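Local structure of Nrps/pks (Streptomyces albus, 4OPF) at residues A[65-70]-A[84-89]; A[88-93]-A[424-429]; A[288-293]-A[386-391]; A[352-357]-A[379-384]. The protein is a ketosynthase domain of the AT-less polyketide synthase for oxazolomycin that probably passes the growing chain on rather than extending it. One frame throughout, in Å; residues are numbered along the deposited sequence.

Contact 1: A[65-70]-A[84-89]; sequences GHFHLS and LLEETL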
loop_
_atom_site.group_PDB
_atom_site.type_symbol
_atom_site.label_atom_id
_atom_site.label_comp_id
_atom_site.label_asym_id
_atom_site.label_seq_id
_atom_site.Cartn_x
_atom_site.Cartn_y
_atom_site.Cartn_z
ATOM N N GLY A 65 -20.074 -11.580 19.758
ATOM C CA GLY A 65 -21.350 -10.876 19.928
ATOM C C GLY A 65 -21.198 -9.360 19.941
ATOM O O GLY A 65 -21.953 -8.618 19.293
ATOM N N HIS A 66 -20.169 -8.900 20.638
ATOM C CA HIS A 66 -19.906 -7.486 20.741
ATOM C C HIS A 66 -19.643 -6.926 19.382
ATOM O O HIS A 66 -20.022 -5.801 19.073
ATOM C CB HIS A 66 -18.736 -7.227 21.654
ATOM C CG HIS A 66 -18.631 -5.802 22.088
ATOM N ND1 HIS A 66 -19.111 -5.364 23.305
ATOM C CD2 HIS A 66 -18.118 -4.713 21.464
ATOM C CE1 HIS A 66 -18.879 -4.068 23.418
ATOM N NE2 HIS A 66 -18.288 -3.646 22.311
ATOM N N PHE A 67 -19.057 -7.733 18.520
ATOM C CA PHE A 67 -18.796 -7.293 17.153
ATOM C C PHE A 67 -19.819 -7.725 16.132
ATOM O O PHE A 67 -19.523 -7.722 14.923
ATOM C CB PHE A 67 -17.350 -7.720 16.767
ATOM C CG PHE A 67 -16.318 -7.116 17.673
ATOM C CD1 PHE A 67 -15.862 -5.846 17.430
ATOM C CD2 PHE A 67 -15.934 -7.747 18.839
ATOM C CE1 PHE A 67 -14.969 -5.256 18.312
ATOM C CE2 PHE A 67 -15.080 -7.158 19.736
ATOM C CZ PHE A 67 -14.570 -5.905 19.458
ATOM N N HIS A 68 -21.023 -8.092 16.575
ATOM C CA HIS A 68 -22.061 -8.516 15.634
ATOM C C HIS A 68 -21.661 -9.678 14.796
ATOM O O HIS A 68 -22.022 -9.796 13.628
ATOM C CB HIS A 68 -22.552 -7.333 14.755
ATOM C CG HIS A 68 -22.877 -6.121 15.563
ATOM N ND1 HIS A 68 -22.336 -4.873 15.296
ATOM C CD2 HIS A 68 -23.596 -5.988 16.706
ATOM C CE1 HIS A 68 -22.764 -4.017 16.211
ATOM N NE2 HIS A 68 -23.518 -4.672 17.084
ATOM N N LEU A 69 -20.976 -10.622 15.424
ATOM C CA LEU A 69 -20.573 -11.832 14.743
ATOM C C LEU A 69 -21.178 -13.012 15.463
ATOM O O LEU A 69 -21.275 -13.032 16.678
ATOM C CB LEU A 69 -19.049 -11.994 14.740
ATOM C CG LEU A 69 -18.261 -10.947 13.906
ATOM C CD1 LEU A 69 -16.771 -11.041 14.191
ATOM C CD2 LEU A 69 -18.546 -11.094 12.405
ATOM N N SER A 70 -21.525 -14.016 14.697
ATOM C CA SER A 70 -21.966 -15.257 15.289
ATOM C C SER A 70 -20.730 -16.090 15.689
ATOM O O SER A 70 -19.610 -15.771 15.275
ATOM C CB SER A 70 -22.803 -16.023 14.306
ATOM O OG SER A 70 -22.062 -16.370 13.166
ATOM N N LEU A 84 -7.536 -8.058 16.081
ATOM C CA LEU A 84 -7.480 -6.686 15.581
ATOM C C LEU A 84 -8.755 -5.904 15.887
ATOM O O LEU A 84 -8.702 -4.704 16.156
ATOM C CB LEU A 84 -7.287 -6.656 14.079
ATOM C CG LEU A 84 -5.856 -6.755 13.638
ATOM C CD1 LEU A 84 -5.882 -6.795 12.113
ATOM C CD2 LEU A 84 -5.012 -5.553 14.098
ATOM N N LEU A 85 -9.912 -6.558 15.783
ATOM C CA LEU A 85 -11.169 -5.886 16.136
ATOM C C LEU A 85 -11.162 -5.387 17.608
ATOM O O LEU A 85 -11.511 -4.238 17.884
ATOM C CB LEU A 85 -12.380 -6.823 15.923
ATOM C CG LEU A 85 -12.770 -6.992 14.449
ATOM C CD1 LEU A 85 -13.728 -8.154 14.297
ATOM C CD2 LEU A 85 -13.461 -5.731 13.963
ATOM N N GLU A 86 -10.743 -6.254 18.512
ATOM C CA GLU A 86 -10.626 -5.879 19.933
ATOM C C GLU A 86 -9.639 -4.766 20.106
ATOM O O GLU A 86 -9.926 -3.784 20.784
ATOM C CB GLU A 86 -10.128 -7.008 20.848
ATOM C CG GLU A 86 -11.089 -8.074 21.156
ATOM C CD GLU A 86 -10.622 -9.042 22.261
ATOM O OE1 GLU A 86 -9.495 -8.915 22.834
ATOM O OE2 GLU A 86 -11.416 -9.973 22.552
ATOM N N GLU A 87 -8.454 -4.954 19.580
ATOM C CA GLU A 87 -7.422 -3.945 19.827
ATOM C C GLU A 87 -7.724 -2.616 19.168
ATOM O O GLU A 87 -7.311 -1.589 19.671
ATOM C CB GLU A 87 -6.070 -4.416 19.388
ATOM C CG GLU A 87 -5.550 -5.511 20.274
ATOM C CD GLU A 87 -5.342 -5.046 21.728
ATOM O OE1 GLU A 87 -4.917 -3.879 22.020
ATOM O OE2 GLU A 87 -5.625 -5.879 22.581
ATOM N N THR A 88 -8.395 -2.618 18.016
ATOM C CA THR A 88 -8.789 -1.350 17.393
ATOM C C THR A 88 -9.820 -0.676 18.295
ATOM O O THR A 88 -9.703 0.525 18.539
ATOM C CB THR A 88 -9.302 -1.557 15.975
ATOM O OG1 THR A 88 -8.260 -2.165 15.191
ATOM C CG2 THR A 88 -9.786 -0.238 15.370
ATOM N N LEU A 89 -10.811 -1.422 18.789
ATOM C CA LEU A 89 -11.733 -0.871 19.750
ATOM C C LEU A 89 -10.984 -0.257 20.942
ATOM O O LEU A 89 -11.318 0.851 21.362
ATOM C CB LEU A 89 -12.726 -1.897 20.233
ATOM C CG LEU A 89 -13.676 -1.427 21.327
ATOM C CD1 LEU A 89 -14.577 -0.269 20.876
ATOM C CD2 LEU A 89 -14.482 -2.604 21.772
#
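Leu85 meets Phe67 and Leu69 of the preceding loop. Its CB lies over one face of the Phe67 ring, 4.1 Å from the ring centroid, a CH-pi contact 21° off the normal. The two side chains slide past each other in opposite directions. The Leu85 carbonyl joins in: its O lies 3.6 Å from Phe67 CE1. Further out, Leu85 CD1 meets Leu69 CD1 tip to tip at 4.2 Å. Glu86 adds its backbone N, 4.0 Å from Phe67 CZ. Its carboxylate forms salt bridges with Arg17 and Arg428. Leu89 comes one turn later. Its CG is anti to the backbone N (chi1 176°), and CD2 reaches both Phe67 CZ and His66 NE2, each at 4.0 Å. On the other face of the Phe67 ring lies His66 CD2, offset toward the rim. The ring is thus held between its own neighbour and the helix. With an alanine at Phe67, Leu85 CB and Leu89 CD2 would probably lose their apolar partner and a gap would open beside the helix. Loop 65-70 leads into helix 71-76 and packs on helix 79-95. Strands 181-188 and 226-234 touch this helix at Leu84. Helix 138-147 also touches this site, through Leu143 and His146.

Contact 2: A[88-93]-A[424-429]; sequences TLFAFC and PRLARR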
loop_
_atom_site.group_PDB
_atom_site.type_symbol
_atom_site.label_atom_id
_atom_site.label_comp_id
_atom_site.label_asym_id
_atom_site.label_seq_id
_atom_site.Cartn_x
_atom_site.Cartn_y
_atom_site.Cartn_z
ATOM N N THR A 88 -8.395 -2.618 18.016
ATOM C CA THR A 88 -8.789 -1.350 17.393
ATOM C C THR A 88 -9.820 -0.676 18.295
ATOM O O THR A 88 -9.703 0.525 18.539
ATOM C CB THR A 88 -9.302 -1.557 15.975
ATOM O OG1 THR A 88 -8.260 -2.165 15.191
ATOM C CG2 THR A 88 -9.786 -0.238 15.370
ATOM N N LEU A 89 -10.811 -1.422 18.789
ATOM C CA LEU A 89 -11.733 -0.871 19.750
ATOM C C LEU A 89 -10.984 -0.257 20.942
ATOM O O LEU A 89 -11.318 0.851 21.362
ATOM C CB LEU A 89 -12.726 -1.897 20.233
ATOM C CG LEU A 89 -13.676 -1.427 21.327
ATOM C CD1 LEU A 89 -14.577 -0.269 20.876
ATOM C CD2 LEU A 89 -14.482 -2.604 21.772
ATOM N N PHE A 90 -9.985 -0.956 21.467
ATOM C CA PHE A 90 -9.262 -0.447 22.600
ATOM C C PHE A 90 -8.428 0.785 22.261
ATOM O O PHE A 90 -8.230 1.662 23.112
ATOM C CB PHE A 90 -8.375 -1.527 23.244
ATOM C CG PHE A 90 -9.118 -2.734 23.787
ATOM C CD1 PHE A 90 -10.453 -2.700 24.101
ATOM C CD2 PHE A 90 -8.447 -3.926 23.946
ATOM C CE1 PHE A 90 -11.117 -3.833 24.573
ATOM C CE2 PHE A 90 -9.105 -5.070 24.430
ATOM C CZ PHE A 90 -10.434 -5.015 24.743
ATOM N N ALA A 91 -7.921 0.890 21.046
ATOM C CA ALA A 91 -7.205 2.105 20.664
ATOM C C ALA A 91 -8.137 3.293 20.582
ATOM O O ALA A 91 -7.775 4.396 20.977
ATOM C CB ALA A 91 -6.481 1.915 19.354
ATOM N N PHE A 92 -9.353 3.091 20.104
ATOM C CA PHE A 92 -10.338 4.173 20.090
ATOM C C PHE A 92 -10.684 4.626 21.511
ATOM O O PHE A 92 -10.799 5.825 21.771
ATOM C CB PHE A 92 -11.627 3.751 19.391
ATOM C CG PHE A 92 -11.483 3.489 17.921
ATOM C CD1 PHE A 92 -10.453 3.984 17.185
ATOM C CD2 PHE A 92 -12.402 2.725 17.279
ATOM C CE1 PHE A 92 -10.334 3.757 15.808
ATOM C CE2 PHE A 92 -12.328 2.521 15.887
ATOM C CZ PHE A 92 -11.288 3.041 15.156
ATOM N N CYS A 93 -10.901 3.663 22.403
ATOM C CA CYS A 93 -11.040 3.938 23.848
ATOM C C CYS A 93 -9.883 4.799 24.373
ATOM O O CYS A 93 -10.106 5.808 25.044
ATOM C CB CYS A 93 -11.065 2.640 24.641
ATOM S SG CYS A 93 -12.636 1.782 24.281
ATOM N N PRO A 424 -14.636 -1.474 27.240
ATOM C CA PRO A 424 -15.770 -2.300 27.689
ATOM C C PRO A 424 -15.332 -3.666 28.194
ATOM O O PRO A 424 -14.271 -4.162 27.805
ATOM C CB PRO A 424 -16.608 -2.466 26.433
ATOM C CG PRO A 424 -15.647 -2.294 25.322
ATOM C CD PRO A 424 -14.609 -1.300 25.780
ATOM N N ARG A 425 -16.112 -4.245 29.097
ATOM C CA ARG A 425 -15.842 -5.603 29.579
ATOM C C ARG A 425 -16.381 -6.581 28.541
ATOM O O ARG A 425 -17.594 -6.693 28.354
ATOM C CB ARG A 425 -16.532 -5.885 30.924
ATOM C CG ARG A 425 -16.128 -4.970 32.077
ATOM C CD ARG A 425 -17.156 -5.033 33.214
ATOM N NE ARG A 425 -17.342 -3.729 33.863
ATOM C CZ ARG A 425 -17.167 -3.467 35.160
ATOM N NH1 ARG A 425 -17.368 -2.230 35.598
ATOM N NH2 ARG A 425 -16.805 -4.416 36.026
ATOM N N LEU A 426 -15.479 -7.281 27.868
ATOM C CA LEU A 426 -15.858 -8.255 26.861
ATOM C C LEU A 426 -16.052 -9.625 27.527
ATOM O O LEU A 426 -15.364 -9.966 28.461
ATOM C CB LEU A 426 -14.777 -8.313 25.792
ATOM C CG LEU A 426 -14.510 -7.038 25.012
ATOM C CD1 LEU A 426 -13.433 -7.319 23.993
ATOM C CD2 LEU A 426 -15.760 -6.538 24.309
ATOM N N ALA A 427 -17.013 -10.399 27.057
ATOM C CA ALA A 427 -17.296 -11.707 27.658
ATOM C C ALA A 427 -16.683 -12.791 26.788
ATOM O O ALA A 427 -17.345 -13.292 25.877
ATOM C CB ALA A 427 -18.801 -11.928 27.808
ATOM N N ARG A 428 -15.432 -13.152 27.083
ATOM C CA ARG A 428 -14.660 -14.057 26.231
ATOM C C ARG A 428 -14.879 -15.568 26.374
ATOM O O ARG A 428 -14.929 -16.105 27.480
ATOM C CB ARG A 428 -13.187 -13.784 26.430
ATOM C CG ARG A 428 -12.753 -12.523 25.708
ATOM C CD ARG A 428 -11.869 -11.700 26.612
ATOM N NE ARG A 428 -11.097 -10.759 25.823
ATOM C CZ ARG A 428 -10.705 -9.571 26.257
ATOM N NH1 ARG A 428 -11.045 -9.153 27.468
ATOM N NH2 ARG A 428 -9.983 -8.789 25.471
ATOM N N ARG A 429 -14.948 -16.237 25.222
ATOM C CA ARG A 429 -15.044 -17.687 25.144
ATOM C C ARG A 429 -14.281 -18.174 23.904
ATOM O O ARG A 429 -14.028 -17.377 22.973
ATOM C CB ARG A 429 -16.514 -18.108 25.101
ATOM C CG ARG A 429 -17.389 -17.111 24.353
ATOM C CD ARG A 429 -18.838 -17.563 24.250
ATOM N NE ARG A 429 -19.541 -16.737 23.272
ATOM C CZ ARG A 429 -20.738 -17.002 22.757
ATOM N NH1 ARG A 429 -21.272 -16.168 21.857
ATOM N NH2 ARG A 429 -21.415 -18.082 23.133
#
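Pro424 packs against Leu89 and Cys93, a helical turn apart. The contact is mainly apolar. Pro424 CG meets Leu89 CD2 tip to tip at 3.7 Å, and Pro424 CD lies 4.0 Å from Cys93 SG. The Cys93 side chain has SG anti to the carbonyl carbon (chi1 -70°), and this carries the sulfur toward the proline. Pro424 CD also comes to the edge of the Phe90 ring, more loosely. The Leu426 and Phe90 side chains come toward each other, with Leu426 CD1 3.9 Å from Phe90 CZ.

The aromatic and charged groups meet at the far end of Phe90. Arg428 NH2 lies at the ring edge, in the plane of the ring, 3.9 Å from Phe90 CZ. The guanidinium and ring planes are 64° apart. This arginine is therefore not stacked on the phenyl face. Leu426 CD1 instead covers one face of the guanidinium, 4.0 Å above its plane and toward the rim. The Arg428 chain bends at chi2 (136°) on its way to the helix.

No hydrogen bond crosses between 88-93 and 424-429. The strong polar link lies one step outside, where Arg428 NH2 forms a salt bridge with Glu86. Phe90 has a cation-pi partner in Arg423, and Cys93 shares a backbone hydrogen bond with Leu421. Between these segments the tail is held by apolar surface; the polar ties to the same helix have partners just outside. The charged end of Arg428 is probably held in direction by Glu86, with Phe90 serving as a neutral flank to the guanidinium.

Contact 3: A[288-293]-A[386-391]; sequences DVTYIE and DAPLLA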
loop_
_atom_site.group_PDB
_atom_site.type_symbol
_atom_site.label_atom_id
_atom_site.label_comp_id
_atom_site.label_asym_id
_atom_site.label_seq_id
_atom_site.Cartn_x
_atom_site.Cartn_y
_atom_site.Cartn_z
ATOM N N ASP A 288 20.043 15.422 17.051
ATOM C CA ASP A 288 18.911 15.557 17.924
ATOM C C ASP A 288 18.202 14.248 18.186
ATOM O O ASP A 288 17.434 14.178 19.144
ATOM C CB ASP A 288 17.925 16.580 17.380
ATOM C CG ASP A 288 18.475 18.012 17.464
ATOM O OD1 ASP A 288 19.268 18.308 18.349
ATOM O OD2 ASP A 288 18.101 18.823 16.636
ATOM N N VAL A 289 18.454 13.232 17.373
ATOM C CA VAL A 289 17.826 11.908 17.596
ATOM C C VAL A 289 18.694 11.201 18.639
ATOM O O VAL A 289 19.841 10.897 18.395
ATOM C CB VAL A 289 17.715 11.103 16.306
ATOM C CG1 VAL A 289 17.073 9.742 16.537
ATOM C CG2 VAL A 289 16.927 11.877 15.249
ATOM N N THR A 290 18.088 10.941 19.780
ATOM C CA THR A 290 18.744 10.478 20.993
ATOM C C THR A 290 18.717 8.968 21.186
ATOM O O THR A 290 19.608 8.409 21.849
ATOM C CB THR A 290 18.053 11.152 22.182
ATOM O OG1 THR A 290 18.212 12.551 22.030
ATOM C CG2 THR A 290 18.584 10.732 23.532
ATOM N N TYR A 291 17.710 8.304 20.639
ATOM C CA TYR A 291 17.538 6.874 20.818
ATOM C C TYR A 291 17.061 6.247 19.513
ATOM O O TYR A 291 16.230 6.826 18.828
ATOM C CB TYR A 291 16.468 6.637 21.874
ATOM C CG TYR A 291 16.233 5.183 22.232
ATOM C CD1 TYR A 291 16.996 4.587 23.196
ATOM C CD2 TYR A 291 15.260 4.401 21.581
ATOM C CE1 TYR A 291 16.822 3.279 23.567
ATOM C CE2 TYR A 291 15.089 3.054 21.923
ATOM C CZ TYR A 291 15.849 2.512 22.930
ATOM O OH TYR A 291 15.720 1.202 23.361
ATOM N N ILE A 292 17.591 5.082 19.171
ATOM C CA ILE A 292 17.148 4.304 18.040
ATOM C C ILE A 292 16.773 2.884 18.510
ATOM O O ILE A 292 17.599 2.164 19.077
ATOM C CB ILE A 292 18.247 4.205 17.007
ATOM C CG1 ILE A 292 18.671 5.633 16.601
ATOM C CG2 ILE A 292 17.823 3.416 15.797
ATOM C CD1 ILE A 292 19.766 5.641 15.615
ATOM N N GLU A 293 15.522 2.518 18.273
ATOM C CA GLU A 293 15.085 1.137 18.296
ATOM C C GLU A 293 15.559 0.485 16.974
ATOM O O GLU A 293 14.989 0.694 15.910
ATOM C CB GLU A 293 13.576 1.075 18.455
ATOM C CG GLU A 293 12.917 -0.316 18.237
ATOM C CD GLU A 293 13.138 -1.320 19.368
ATOM O OE1 GLU A 293 13.641 -0.870 20.455
ATOM O OE2 GLU A 293 12.815 -2.561 19.172
ATOM N N ASP A 386 19.908 14.748 28.827
ATOM C CA ASP A 386 19.790 16.169 28.536
ATOM C C ASP A 386 20.004 16.347 27.021
ATOM O O ASP A 386 21.081 16.690 26.564
ATOM C CB ASP A 386 20.827 16.951 29.392
ATOM C CG ASP A 386 20.605 18.453 29.366
ATOM O OD1 ASP A 386 19.778 18.922 28.546
ATOM O OD2 ASP A 386 21.273 19.166 30.159
ATOM N N ALA A 387 18.950 16.078 26.250
ATOM C CA ALA A 387 19.024 16.009 24.793
ATOM C C ALA A 387 17.601 15.951 24.261
ATOM O O ALA A 387 16.689 15.683 25.009
ATOM C CB ALA A 387 19.801 14.767 24.383
ATOM N N PRO A 388 17.397 16.231 22.967
ATOM C CA PRO A 388 16.007 16.374 22.544
ATOM C C PRO A 388 15.182 15.067 22.617
ATOM O O PRO A 388 15.741 13.933 22.521
ATOM C CB PRO A 388 16.126 16.871 21.100
ATOM C CG PRO A 388 17.455 17.548 21.046
ATOM C CD PRO A 388 18.345 16.827 22.005
ATOM N N LEU A 389 13.863 15.242 22.766
ATOM C CA LEU A 389 12.938 14.118 22.821
ATOM C C LEU A 389 12.598 13.652 21.391
ATOM O O LEU A 389 11.501 13.897 20.905
ATOM C CB LEU A 389 11.667 14.494 23.567
ATOM C CG LEU A 389 11.719 14.363 25.071
ATOM C CD1 LEU A 389 10.484 15.034 25.674
ATOM C CD2 LEU A 389 11.775 12.891 25.473
ATOM N N LEU A 390 13.566 13.010 20.760
ATOM C CA LEU A 390 13.442 12.446 19.452
ATOM C C LEU A 390 14.063 11.048 19.457
ATOM O O LEU A 390 15.106 10.824 20.071
ATOM C CB LEU A 390 14.163 13.288 18.416
ATOM C CG LEU A 390 13.454 14.571 18.008
ATOM C CD1 LEU A 390 14.457 15.619 17.594
ATOM C CD2 LEU A 390 12.531 14.361 16.820
ATOM N N ALA A 391 13.365 10.133 18.798
ATOM C CA ALA A 391 13.742 8.746 18.658
ATOM C C ALA A 391 13.390 8.203 17.270
ATOM O O ALA A 391 12.580 8.781 16.535
ATOM C CB ALA A 391 13.071 7.923 19.755
#
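Thr290 makes both hydrogen bonds of this contact. Its OG1 donates to Pro388 O at 2.9 Å, in the carbonyl plane. The hydroxyl is anti to the carbonyl carbon (chi1 -61°), and this turns it to the proline. Its backbone N donates to Leu390 O at 3.0 Å. That bond is straight at the hydrogen (164°), but the donor sits above the carbonyl plane. Pro388 O also accepts from Trp384 NE1, so two side-chain donors share it. Ala391 CA makes a CA-H...O contact with Tyr291 O at 3.1 Å. Strands 291-293 and 390-396 are parallel neighbours in the large mixed sheet of the thiolase-like ketosynthase fold. The contact lies near the beginning of strand 390-396. Beyond it, Tyr291 and Glu293 share backbone bonds with Ala392. Just before the strand, Leu389 is the centre of an inverse gamma turn. The packing is outside these bonds. Asp288 crosses Pro388 at about a right angle, with Asp288 OD1 3.3 Å from Pro388 CG. Asp288 CB lies 3.6 Å from Leu390 CD1. Ala387 CB touches Thr290 OG1 at 3.6 Å. On the sheet face of Tyr291 and Ala391 the two CB atoms are 4.2 Å apart. The Tyr291 ring then runs on toward helix 338-352, where OH bonds to Lys345.

Contact 4: A[352-357]-A[379-384]; sequences NRAIVP and RALTPW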
loop_
_atom_site.group_PDB
_atom_site.type_symbol
_atom_site.label_atom_id
_atom_site.label_comp_id
_atom_site.label_asym_id
_atom_site.label_seq_id
_atom_site.Cartn_x
_atom_site.Cartn_y
_atom_site.Cartn_z
ATOM N N ASN A 352 6.797 8.872 28.528
ATOM C CA ASN A 352 7.265 8.823 29.914
ATOM C C ASN A 352 8.617 9.493 30.126
ATOM O O ASN A 352 9.090 9.534 31.244
ATOM C CB ASN A 352 7.366 7.399 30.396
ATOM C CG ASN A 352 6.006 6.738 30.517
ATOM O OD1 ASN A 352 5.317 7.016 31.454
ATOM N ND2 ASN A 352 5.654 5.842 29.613
ATOM N N ARG A 353 9.245 9.975 29.051
ATOM C CA ARG A 353 10.586 10.580 29.081
ATOM C C ARG A 353 11.601 9.685 29.778
ATOM O O ARG A 353 12.250 10.088 30.734
ATOM C CB ARG A 353 10.539 11.968 29.735
ATOM C CG ARG A 353 9.578 12.875 29.004
ATOM C CD ARG A 353 9.298 14.190 29.699
ATOM N NE ARG A 353 8.241 14.875 28.942
ATOM C CZ ARG A 353 7.793 16.119 29.157
ATOM N NH1 ARG A 353 8.304 16.874 30.131
ATOM N NH2 ARG A 353 6.824 16.616 28.377
ATOM N N ALA A 354 11.738 8.469 29.304
ATOM C CA ALA A 354 12.688 7.573 29.884
ATOM C C ALA A 354 13.231 6.635 28.844
ATOM O O ALA A 354 12.543 6.290 27.865
ATOM C CB ALA A 354 12.057 6.781 31.028
ATOM N N ILE A 355 14.450 6.190 29.095
ATOM C CA ILE A 355 15.071 5.166 28.289
ATOM C C ILE A 355 15.032 3.874 29.067
ATOM O O ILE A 355 15.412 3.842 30.203
ATOM C CB ILE A 355 16.490 5.563 27.927
ATOM C CG1 ILE A 355 16.386 6.851 27.092
ATOM C CG2 ILE A 355 17.132 4.424 27.133
ATOM C CD1 ILE A 355 17.601 7.180 26.293
ATOM N N VAL A 356 14.525 2.819 28.435
ATOM C CA VAL A 356 14.472 1.520 29.039
ATOM C C VAL A 356 15.756 0.718 28.847
ATOM O O VAL A 356 16.563 1.003 27.965
ATOM C CB VAL A 356 13.314 0.739 28.506
ATOM C CG1 VAL A 356 12.055 1.527 28.707
ATOM C CG2 VAL A 356 13.509 0.370 27.040
ATOM N N PRO A 357 15.953 -0.286 29.703
ATOM C CA PRO A 357 17.165 -1.092 29.578
ATOM C C PRO A 357 17.210 -1.870 28.273
ATOM O O PRO A 357 16.181 -2.339 27.782
ATOM C CB PRO A 357 17.070 -2.102 30.732
ATOM C CG PRO A 357 15.934 -1.705 31.559
ATOM C CD PRO A 357 15.199 -0.566 30.924
ATOM N N ARG A 379 21.769 0.182 30.178
ATOM C CA ARG A 379 21.507 -1.015 30.929
ATOM C C ARG A 379 20.442 -0.773 32.003
ATOM O O ARG A 379 19.920 -1.726 32.559
ATOM C CB ARG A 379 22.781 -1.495 31.577
ATOM C CG ARG A 379 23.964 -1.735 30.633
ATOM C CD ARG A 379 23.795 -3.078 29.924
ATOM N NE ARG A 379 24.596 -3.192 28.697
ATOM C CZ ARG A 379 24.428 -4.121 27.750
ATOM N NH1 ARG A 379 23.475 -5.059 27.851
ATOM N NH2 ARG A 379 25.223 -4.103 26.682
ATOM N N ALA A 380 20.134 0.480 32.326
ATOM C CA ALA A 380 19.158 0.763 33.378
ATOM C C ALA A 380 17.968 1.542 32.826
ATOM O O ALA A 380 18.048 2.092 31.751
ATOM C CB ALA A 380 19.812 1.569 34.469
ATOM N N LEU A 381 16.884 1.608 33.581
ATOM C CA LEU A 381 15.861 2.608 33.357
ATOM C C LEU A 381 16.397 3.984 33.728
ATOM O O LEU A 381 16.686 4.218 34.854
ATOM C CB LEU A 381 14.653 2.340 34.234
ATOM C CG LEU A 381 13.429 3.253 33.988
ATOM C CD1 LEU A 381 12.869 3.145 32.565
ATOM C CD2 LEU A 381 12.350 2.912 35.022
ATOM N N THR A 382 16.477 4.914 32.808
ATOM C CA THR A 382 17.041 6.201 33.156
ATOM C C THR A 382 16.113 7.282 32.670
ATOM O O THR A 382 15.424 7.104 31.682
ATOM C CB THR A 382 18.412 6.449 32.471
ATOM O OG1 THR A 382 18.179 6.899 31.150
ATOM C CG2 THR A 382 19.221 5.195 32.365
ATOM N N PRO A 383 16.089 8.415 33.378
ATOM C CA PRO A 383 15.336 9.536 32.850
ATOM C C PRO A 383 15.962 9.967 31.547
ATOM O O PRO A 383 17.108 9.644 31.258
ATOM C CB PRO A 383 15.463 10.616 33.958
ATOM C CG PRO A 383 16.498 10.121 34.911
ATOM C CD PRO A 383 16.525 8.637 34.776
ATOM N N TRP A 384 15.195 10.662 30.726
ATOM C CA TRP A 384 15.695 11.034 29.427
ATOM C C TRP A 384 16.964 11.846 29.669
ATOM O O TRP A 384 17.013 12.647 30.558
ATOM C CB TRP A 384 14.641 11.828 28.627
ATOM C CG TRP A 384 14.850 11.818 27.102
ATOM C CD1 TRP A 384 15.469 12.768 26.381
ATOM C CD2 TRP A 384 14.449 10.801 26.164
ATOM N NE1 TRP A 384 15.478 12.425 25.074
ATOM C CE2 TRP A 384 14.850 11.221 24.912
ATOM C CE3 TRP A 384 13.749 9.602 26.274
ATOM C CZ2 TRP A 384 14.635 10.492 23.782
ATOM C CZ3 TRP A 384 13.504 8.865 25.125
ATOM C CH2 TRP A 384 13.938 9.332 23.893
#
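Ile355 and Thr382 form the tight centre, an antiparallel hydrogen-bonded pair. Ile355 N donates to Thr382 O at 2.9 Å, nearly along the C=O axis. Thr382 N returns a bond to Ile355 O at 3.0 Å, in the carbonyl plane. The Trp384 and Ile355 side chains cross at about a right angle, and Trp384 CE3 lies 3.9 Å from Ile355 CG1. With CG anti to the backbone N (chi1 -158°), the indole lies against Ile355, Ala354 and helix 338-352; NE1 bonds to Pro388 O. At the edge of the ladder, Trp384 N makes a bent hydrogen bond (135°) to Arg353 O.

The other end has no cross-segment hydrogen bonds and is more solvent-exposed, at Arg379, Ala380 and Leu381. Leu381 CD1 reaches Ala354 CB at 4.0 Å. Pro357 still sits close on the backbone, its CB 3.4 Å from Arg379 O. A glycine here would probably leave the 379-381 backbone without this cover and let the chain after Val356 flex. The Arg379 side chain leaves the contact, with NH1 hydrogen-bonded to Ser360 O.

Arg353 is the C-prime residue of a Schellman motif that ends helix 338-352. The chain then passes into a short antiparallel ribbon, 354-355 with 382-383.

Contacts 1 and 2 share helix 79-95 and meet through the Glu86-Arg428 salt bridge. Contact 1 is the buried one. Contact 2 is partly buried, where the tail near the C-terminus packs on the helix. Both pack by side chains, with no hydrogen bond between their segments. Contacts 3 and 4 are also partly buried. Contact 4 rests on three backbone hydrogen bonds, contact 3 on one backbone and one side-chain bond. Contact 3 joins parallel strands of the main sheet, whereas contact 4 is a small separate antiparallel pair with more exposed residues. They touch through Trp384, which packs on Thr290 and Leu389. The centres of contacts 1 and 3 are about 37 Å apart, on opposite sides of the chain's centre.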